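Local atomic coordinates of tubulin-like protein CetZ1 (Haloferax volcanii, PDB entry 4B46), a protein that binds GTP as a tubulin-like cytoskeletal protein and controls archaeal cell shape, being essential for the rod-shaped cells that swim efficiently. Residues 1-15 against 97-111. Residues are numbered along the deposited sequence; the frame is centred on the assembly and turned at random.
With GDP (guanosine-5'-diphosphate), chain B.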
loop_
_atom_site.group_PDB
_atom_site.type_symbol
_atom_site.label_atom_id
_atom_site.label_comp_id
_atom_site.label_asym_id
_atom_site.label_seq_id
_atom_site.Cartn_x
_atom_site.Cartn_y
_atom_site.Cartn_z
ATOM N N MET A 1 -11.943 -3.218 -6.724
ATOM C CA MET A 1 -11.385 -2.028 -7.342
ATOM C C MET A 1 -10.262 -2.408 -8.314
ATOM O O MET A 1 -9.400 -3.232 -7.999
ATOM C CB MET A 1 -10.853 -1.099 -6.257
ATOM C CG MET A 1 -10.376 0.230 -6.758
ATOM S SD MET A 1 -10.147 1.349 -5.386
ATOM C CE MET A 1 -9.552 2.805 -6.235
ATOM N N LYS A 2 -10.275 -1.798 -9.491
ATOM C CA LYS A 2 -9.312 -2.124 -10.536
ATOM C C LYS A 2 -8.124 -1.184 -10.467
ATOM O O LYS A 2 -8.292 0.034 -10.576
ATOM C CB LYS A 2 -9.970 -2.031 -11.915
ATOM C CG LYS A 2 -11.063 -3.055 -12.124
ATOM C CD LYS A 2 -11.690 -2.894 -13.488
ATOM C CE LYS A 2 -12.515 -1.622 -13.567
ATOM N NZ LYS A 2 -12.954 -1.344 -14.971
ATOM N N LEU A 3 -6.928 -1.745 -10.284
ATOM C CA LEU A 3 -5.729 -0.931 -10.109
ATOM C C LEU A 3 -4.698 -1.136 -11.206
ATOM O O LEU A 3 -4.540 -2.239 -11.724
ATOM C CB LEU A 3 -5.061 -1.227 -8.757
ATOM C CG LEU A 3 -5.870 -0.945 -7.487
ATOM C CD1 LEU A 3 -5.096 -1.376 -6.249
ATOM C CD2 LEU A 3 -6.217 0.528 -7.416
ATOM N N ALA A 4 -4.001 -0.058 -11.547
ATOM C CA ALA A 4 -2.728 -0.150 -12.252
ATOM C C ALA A 4 -1.606 -0.061 -11.215
ATOM O O ALA A 4 -1.354 1.000 -10.647
ATOM C CB ALA A 4 -2.609 0.967 -13.270
ATOM N N MET A 5 -0.942 -1.181 -10.952
ATOM C CA MET A 5 0.124 -1.208 -9.965
ATOM C C MET A 5 1.503 -1.053 -10.592
ATOM O O MET A 5 1.848 -1.779 -11.525
ATOM C CB MET A 5 0.108 -2.525 -9.203
ATOM C CG MET A 5 -1.117 -2.746 -8.373
ATOM S SD MET A 5 -0.716 -3.865 -7.011
ATOM C CE MET A 5 -2.332 -3.891 -6.232
ATOM N N ILE A 6 2.286 -0.118 -10.059
ATOM C CA ILE A 6 3.680 0.037 -10.471
ATOM C C ILE A 6 4.598 -0.112 -9.268
ATOM O O ILE A 6 4.539 0.687 -8.333
ATOM C CB ILE A 6 3.962 1.402 -11.146
ATOM C CG1 ILE A 6 3.000 1.634 -12.320
ATOM C CG2 ILE A 6 5.422 1.468 -11.625
ATOM C CD1 ILE A 6 1.897 2.597 -12.016
ATOM N N GLY A 7 5.427 -1.150 -9.291
ATOM C CA GLY A 7 6.432 -1.351 -8.258
ATOM C C GLY A 7 7.705 -0.624 -8.647
ATOM O O GLY A 7 8.155 -0.716 -9.796
ATOM N N PHE A 8 8.278 0.109 -7.696
ATOM C CA PHE A 8 9.479 0.903 -7.955
ATOM C C PHE A 8 10.585 0.462 -7.001
ATOM O O PHE A 8 10.396 0.479 -5.784
ATOM C CB PHE A 8 9.189 2.399 -7.772
ATOM C CG PHE A 8 9.776 3.272 -8.860
ATOM C CD1 PHE A 8 11.147 3.406 -8.996
ATOM C CD2 PHE A 8 8.957 3.953 -9.739
ATOM C CE1 PHE A 8 11.693 4.210 -9.992
ATOM C CE2 PHE A 8 9.493 4.756 -10.743
ATOM C CZ PHE A 8 10.866 4.882 -10.867
ATOM N N GLY A 9 11.735 0.063 -7.547
ATOM C CA GLY A 9 12.803 -0.469 -6.714
ATOM C C GLY A 9 12.562 -1.942 -6.412
ATOM O O GLY A 9 11.547 -2.514 -6.818
ATOM N N GLN A 10 13.481 -2.559 -5.680
ATOM C CA GLN A 10 13.410 -3.996 -5.456
ATOM C C GLN A 10 12.219 -4.433 -4.591
ATOM O O GLN A 10 11.532 -5.403 -4.919
ATOM C CB GLN A 10 14.731 -4.522 -4.873
ATOM C CG GLN A 10 14.723 -6.024 -4.688
ATOM C CD GLN A 10 15.953 -6.541 -3.984
ATOM O OE1 GLN A 10 16.712 -5.779 -3.393
ATOM N NE2 GLN A 10 16.156 -7.845 -4.045
ATOM N N ALA A 11 11.983 -3.726 -3.493
ATOM C CA ALA A 11 10.855 -4.024 -2.600
ATOM C C ALA A 11 9.503 -3.835 -3.295
ATOM O O ALA A 11 8.646 -4.716 -3.252
ATOM C CB ALA A 11 10.921 -3.150 -1.353
ATOM N N GLY A 12 9.318 -2.675 -3.915
ATOM C CA GLY A 12 8.099 -2.384 -4.650
ATOM C C GLY A 12 7.821 -3.445 -5.693
ATOM O O GLY A 12 6.681 -3.876 -5.861
ATOM N N GLY A 13 8.874 -3.877 -6.385
ATOM C CA GLY A 13 8.766 -4.913 -7.390
ATOM C C GLY A 13 8.279 -6.237 -6.828
ATOM O O GLY A 13 7.391 -6.879 -7.404
ATOM N N LYS A 14 8.862 -6.653 -5.706
ATOM C CA LYS A 14 8.507 -7.930 -5.089
ATOM C C LYS A 14 7.075 -7.904 -4.547
ATOM O O LYS A 14 6.349 -8.899 -4.607
ATOM C CB LYS A 14 9.503 -8.293 -3.977
ATOM C CG LYS A 14 10.897 -8.651 -4.498
ATOM C CD LYS A 14 11.930 -8.671 -3.384
ATOM C CE LYS A 14 11.617 -9.724 -2.339
ATOM N NZ LYS A 14 12.611 -9.700 -1.217
ATOM N N VAL A 15 6.669 -6.763 -4.017
ATOM C CA VAL A 15 5.320 -6.634 -3.478
ATOM C C VAL A 15 4.270 -6.681 -4.591
ATOM O O VAL A 15 3.273 -7.402 -4.475
ATOM C CB VAL A 15 5.191 -5.372 -2.601
ATOM C CG1 VAL A 15 3.712 -5.092 -2.235
ATOM C CG2 VAL A 15 6.055 -5.545 -1.339
ATOM N N GLU A 97 -9.566 1.352 -18.215
ATOM C CA GLU A 97 -10.191 0.252 -17.483
ATOM C C GLU A 97 -9.756 0.176 -16.025
ATOM O O GLU A 97 -10.060 -0.802 -15.345
ATOM C CB GLU A 97 -9.926 -1.087 -18.179
ATOM C CG GLU A 97 -10.585 -1.217 -19.557
ATOM C CD GLU A 97 -10.048 -2.395 -20.357
ATOM O OE1 GLU A 97 -9.451 -3.315 -19.753
ATOM O OE2 GLU A 97 -10.219 -2.397 -21.594
ATOM N N VAL A 98 -9.049 1.192 -15.538
ATOM C CA VAL A 98 -8.653 1.196 -14.130
ATOM C C VAL A 98 -9.309 2.325 -13.341
ATOM O O VAL A 98 -9.601 3.395 -13.881
ATOM C CB VAL A 98 -7.104 1.243 -13.934
ATOM C CG1 VAL A 98 -6.417 0.273 -14.883
ATOM C CG2 VAL A 98 -6.568 2.649 -14.133
ATOM N N ASP A 99 -9.544 2.059 -12.061
ATOM C CA ASP A 99 -10.109 3.034 -11.134
ATOM C C ASP A 99 -9.041 3.950 -10.547
ATOM O O ASP A 99 -9.321 5.100 -10.200
ATOM C CB ASP A 99 -10.834 2.313 -9.991
ATOM C CG ASP A 99 -11.998 1.485 -10.484
ATOM O OD1 ASP A 99 -12.799 2.022 -11.278
ATOM O OD2 ASP A 99 -12.098 0.302 -10.105
ATOM N N ALA A 100 -7.823 3.430 -10.421
ATOM C CA ALA A 100 -6.739 4.202 -9.829
ATOM C C ALA A 100 -5.376 3.598 -10.129
ATOM O O ALA A 100 -5.276 2.423 -10.483
ATOM C CB ALA A 100 -6.938 4.314 -8.297
ATOM N N PHE A 101 -4.336 4.418 -9.986
ATOM C CA PHE A 101 -2.953 3.943 -10.012
ATOM C C PHE A 101 -2.481 3.727 -8.584
ATOM O O PHE A 101 -2.916 4.440 -7.677
ATOM C CB PHE A 101 -2.045 4.979 -10.670
ATOM C CG PHE A 101 -2.246 5.112 -12.146
ATOM C CD1 PHE A 101 -3.180 5.997 -12.652
ATOM C CD2 PHE A 101 -1.491 4.351 -13.027
ATOM C CE1 PHE A 101 -3.365 6.119 -14.020
ATOM C CE2 PHE A 101 -1.664 4.468 -14.389
ATOM C CZ PHE A 101 -2.596 5.353 -14.888
ATOM N N LEU A 102 -1.615 2.735 -8.384
ATOM C CA LEU A 102 -0.945 2.542 -7.100
ATOM C C LEU A 102 0.570 2.381 -7.298
ATOM O O LEU A 102 1.041 1.420 -7.923
ATOM C CB LEU A 102 -1.513 1.336 -6.349
ATOM C CG LEU A 102 -0.908 1.071 -4.971
ATOM C CD1 LEU A 102 -1.333 2.150 -3.971
ATOM C CD2 LEU A 102 -1.288 -0.312 -4.457
ATOM N N VAL A 103 1.326 3.332 -6.765
ATOM C CA VAL A 103 2.783 3.298 -6.856
ATOM C C VAL A 103 3.330 2.718 -5.560
ATOM O O VAL A 103 3.128 3.274 -4.475
ATOM C CB VAL A 103 3.360 4.705 -7.119
ATOM C CG1 VAL A 103 4.902 4.669 -7.184
ATOM C CG2 VAL A 103 2.771 5.268 -8.405
ATOM N N VAL A 104 3.984 1.568 -5.673
ATOM C CA VAL A 104 4.451 0.835 -4.506
ATOM C C VAL A 104 5.974 0.877 -4.412
ATOM O O VAL A 104 6.660 0.622 -5.405
ATOM C CB VAL A 104 4.010 -0.633 -4.562
ATOM C CG1 VAL A 104 4.409 -1.356 -3.253
ATOM C CG2 VAL A 104 2.501 -0.723 -4.799
ATOM N N SER A 105 6.496 1.159 -3.218
ATOM C CA SER A 105 7.932 1.326 -3.046
ATOM C C SER A 105 8.387 1.301 -1.596
ATOM O O SER A 105 7.682 1.769 -0.702
ATOM C CB SER A 105 8.356 2.658 -3.643
ATOM O OG SER A 105 9.751 2.795 -3.553
ATOM N N GLY A 106 9.582 0.765 -1.376
ATOM C CA GLY A 106 10.255 0.918 -0.098
ATOM C C GLY A 106 10.817 2.324 -0.071
ATOM O O GLY A 106 11.259 2.837 -1.099
ATOM N N LEU A 107 10.780 2.976 1.084
ATOM C CA LEU A 107 11.240 4.361 1.132
ATOM C C LEU A 107 12.688 4.487 1.619
ATOM O O LEU A 107 13.284 5.553 1.527
ATOM C CB LEU A 107 10.299 5.222 1.981
ATOM C CG LEU A 107 8.845 5.234 1.500
ATOM C CD1 LEU A 107 8.091 6.324 2.210
ATOM C CD2 LEU A 107 8.759 5.431 -0.008
ATOM N N GLY A 108 13.250 3.389 2.109
ATOM C CA GLY A 108 14.559 3.433 2.748
ATOM C C GLY A 108 15.758 3.336 1.817
ATOM O O GLY A 108 16.887 3.588 2.252
ATOM N N GLY A 109 15.521 2.985 0.551
ATOM C CA GLY A 109 16.604 2.739 -0.397
ATOM C C GLY A 109 16.905 3.891 -1.345
ATOM O O GLY A 109 16.852 5.049 -0.958
ATOM N N GLY A 110 17.236 3.577 -2.596
ATOM C CA GLY A 110 17.604 4.605 -3.551
ATOM C C GLY A 110 16.690 4.732 -4.766
ATOM O O GLY A 110 16.253 5.825 -5.110
ATOM N N THR A 111 16.420 3.613 -5.424
ATOM C CA THR A 111 15.671 3.625 -6.671
ATOM C C THR A 111 14.205 3.974 -6.425
ATOM O O THR A 111 13.681 4.941 -6.990
ATOM C CB THR A 111 15.802 2.273 -7.390
ATOM O OG1 THR A 111 17.159 2.102 -7.799
ATOM C CG2 THR A 111 14.927 2.216 -8.630
HETATM P PB GDP B . 15.764 0.209 -3.981
HETATM O O1B GDP B . 17.018 1.019 -4.139
HETATM O O2B GDP B . 15.654 -0.890 -5.015
HETATM O O3B GDP B . 14.588 1.149 -4.047
HETATM O O3A GDP B . 15.895 -0.430 -2.521
HETATM P PA GDP B . 15.072 -1.704 -2.015
HETATM O O1A GDP B . 13.689 -1.732 -2.570
HETATM O O2A GDP B . 15.849 -2.958 -2.304
HETATM O "O5'" GDP B . 15.074 -1.434 -0.423
HETATM C "C5'" GDP B . 14.422 -0.253 0.048
HETATM C "C4'" GDP B . 13.791 -0.533 1.399
HETATM O "O4'" GDP B . 12.709 -1.436 1.249
HETATM C "C3'" GDP B . 14.736 -1.270 2.329
HETATM O "O3'" GDP B . 15.484 -0.302 3.051
HETATM C "C2'" GDP B . 13.819 -2.088 3.227
HETATM O "O2'" GDP B . 13.289 -1.275 4.276
HETATM C "C1'" GDP B . 12.625 -2.354 2.362
HETATM N N9 GDP B . 12.563 -3.656 1.684
HETATM C C8 GDP B . 13.483 -4.199 0.859
HETATM N N7 GDP B . 13.026 -5.375 0.353
HETATM C C5 GDP B . 11.773 -5.565 0.839
HETATM C C6 GDP B . 10.704 -6.576 0.699
HETATM O O6 GDP B . 10.852 -7.597 -0.023
HETATM N N1 GDP B . 9.571 -6.369 1.383
HETATM C C2 GDP B . 9.367 -5.299 2.172
HETATM N N2 GDP B . 8.191 -5.189 2.833
HETATM N N3 GDP B . 10.294 -4.329 2.340
HETATM C C4 GDP B . 11.480 -4.416 1.704
HETATM O O HOH W 1 11.271 -0.281 -3.449
#
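A4 and I6 both reach F101 on one face of the parallel pair 3-8 and 100-106: A4 CB lies 3.6 Å from F101 CD2, and I6 CD1 comes up to the ring edge near its plane. On the opposite face L102 CD2 meets M5 CE, the two side chains lying side by side and pointing the same way. There V104 CG1, anti to the backbone N (chi1 -175°), lies 3.9 Å from V15 CG1 of helix 9-26. G12 packs directly on the strand, its CA 3.4 Å from V104 O; a CB here would clash with that oxygen. A regular parallel ladder joins the backbones, from A4 N to A100 O through F8 N to V104 O. At the C-terminal end of the ladder, F8 CD1 lies 3.6 Å from T111 O, and a water links F8 O, G12 N and G106 N to O1A of GDP. The phosphates are held by main-chain N-H groups from both segments: Q10 N and A11 N take O2B and O1A, while G110 N and T111 N share O1B. At the other end K2 N gives a nearly straight bond to D99 OD2 (2.8 Å, 174°), met on the anti side of the carboxylate, and D99 N returns one to K2 O. K2 NZ, its chain bent at chi3 (-70°), reaches E97 O at 3.0 Å from above the carbonyl plane. With a leucine in place of K2, E97 O would probably be left without this donor. E97 OE1 itself pairs with R32. The two strands are central in the Rossmann-like sheet of the tubulin/FtsZ GTPase domain, between strands 31-38 and 131-137; helix 111-126 packs on the I6 and V103 face, helix 179-198 against L3 and V15.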